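Local coordinates for transcriptional regulatory protein FixJ (Sinorhizobium meliloti, PDB 1DBW), which switches on expression of the nitrogen-fixation genes nifA and fixK when its receiver domain, the part described here, is activated by FixL, at residues A90-A93 and M94-G97. The protein carries 2 engineered substitutions. Sequence-based numbering, arbitrary orientation.
Sequences AVEA and MKAG
Met94, Lys95 and Ala96 each send a backbone N-H one turn back, to the carbonyls of Ala90, Val91 and Glu92, carrying the alpha-helix down towards its C-terminal end. Met94 N lies 3.2 Å from Ala90 O and Lys95 N 3.0 Å from Val91 O, both with N-H...O angles of 159°. The last of the three is more bent, 140° at 2.9 Å from Ala96 N to Glu92 O, and the same N-H makes a weak second bond to Ala93 O. That fork comes just before Gly97, where the chain first leaves helical phi/psi.

Among the side chains, Glu92 and Lys95 run next to each other in the same direction. Their contact is slight and between unlike atoms, Glu92 OE2 meeting Lys95 CD at 4.2 Å. The charged ends stay apart, with Glu92 OE1 5.7 Å from Lys95 NZ, so any attraction is through space and probably modest. Lys95 reaches this position with CG opposite the backbone N (chi1 180°) and an extended chain beyond it, whereas Glu92 bends at chi2.

Side-chain carbons also lie against carbonyl oxygens of the previous turn: Met94 CG passes 3.5 Å from Ala90 O, and Ala96 CB rests 3.2 Å from Glu92 O. Beyond the helix, Ala90 and Met94 touch Phe101 of strand 100-103, while Glu92 and Ala96 meet Val63 of helix 62-71.

Gly97 takes positive phi and its N bonds to Met94 O, 3.2 Å away; with two bonds folding back into the last turn this is a Schellman motif. It follows the helix that connects parallel strands 78-82 and 100-103 in a beta-alpha-beta unit of the CheY-like doubly wound receiver fold.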
# COMPACT_ATOMS: atom_id res chain seq x y z
N ALA A 90 -7.36 2.18 11.02
CA ALA A 90 -5.94 2.16 11.39
C ALA A 90 -5.61 1.02 12.34
O ALA A 90 -4.59 0.35 12.20
CB ALA A 90 -5.53 3.51 12.03
N VAL A 91 -6.46 0.82 13.35
CA VAL A 91 -6.23 -0.24 14.32
C VAL A 91 -6.26 -1.60 13.64
O VAL A 91 -5.36 -2.41 13.84
CB VAL A 91 -7.29 -0.14 15.48
CG1 VAL A 91 -7.18 -1.31 16.43
CG2 VAL A 91 -7.10 1.19 16.22
N GLU A 92 -7.23 -1.79 12.75
CA GLU A 92 -7.41 -3.05 12.03
C GLU A 92 -6.28 -3.31 11.04
O GLU A 92 -5.87 -4.45 10.88
CB GLU A 92 -8.77 -3.10 11.37
CG GLU A 92 -9.92 -3.25 12.38
CD GLU A 92 -9.72 -4.43 13.36
OE1 GLU A 92 -9.93 -4.25 14.58
OE2 GLU A 92 -9.35 -5.54 12.90
N ALA A 93 -5.73 -2.24 10.49
CA ALA A 93 -4.63 -2.35 9.54
C ALA A 93 -3.39 -2.88 10.25
O ALA A 93 -2.73 -3.81 9.74
CB ALA A 93 -4.34 -1.00 8.89
N MET A 94 -3.12 -2.37 11.45
CA MET A 94 -1.97 -2.81 12.21
C MET A 94 -2.16 -4.24 12.70
O MET A 94 -1.21 -5.01 12.71
CB MET A 94 -1.65 -1.89 13.39
CG MET A 94 -1.32 -0.49 12.98
SD MET A 94 -0.06 -0.47 11.63
CE MET A 94 1.31 -0.87 12.53
N LYS A 95 -3.39 -4.56 13.12
CA LYS A 95 -3.73 -5.91 13.57
C LYS A 95 -3.56 -6.92 12.43
O LYS A 95 -3.11 -8.05 12.64
CB LYS A 95 -5.17 -5.97 14.09
CG LYS A 95 -5.57 -7.36 14.57
CD LYS A 95 -6.71 -7.32 15.58
CE LYS A 95 -6.87 -8.68 16.26
NZ LYS A 95 -7.72 -8.60 17.50
N ALA A 96 -3.86 -6.48 11.21
CA ALA A 96 -3.76 -7.30 10.00
C ALA A 96 -2.32 -7.49 9.49
O ALA A 96 -2.09 -8.23 8.52
CB ALA A 96 -4.63 -6.70 8.89
N GLY A 97 -1.37 -6.82 10.12
CA GLY A 97 0.03 -7.00 9.72
C GLY A 97 0.70 -5.91 8.92
O GLY A 97 1.86 -6.04 8.52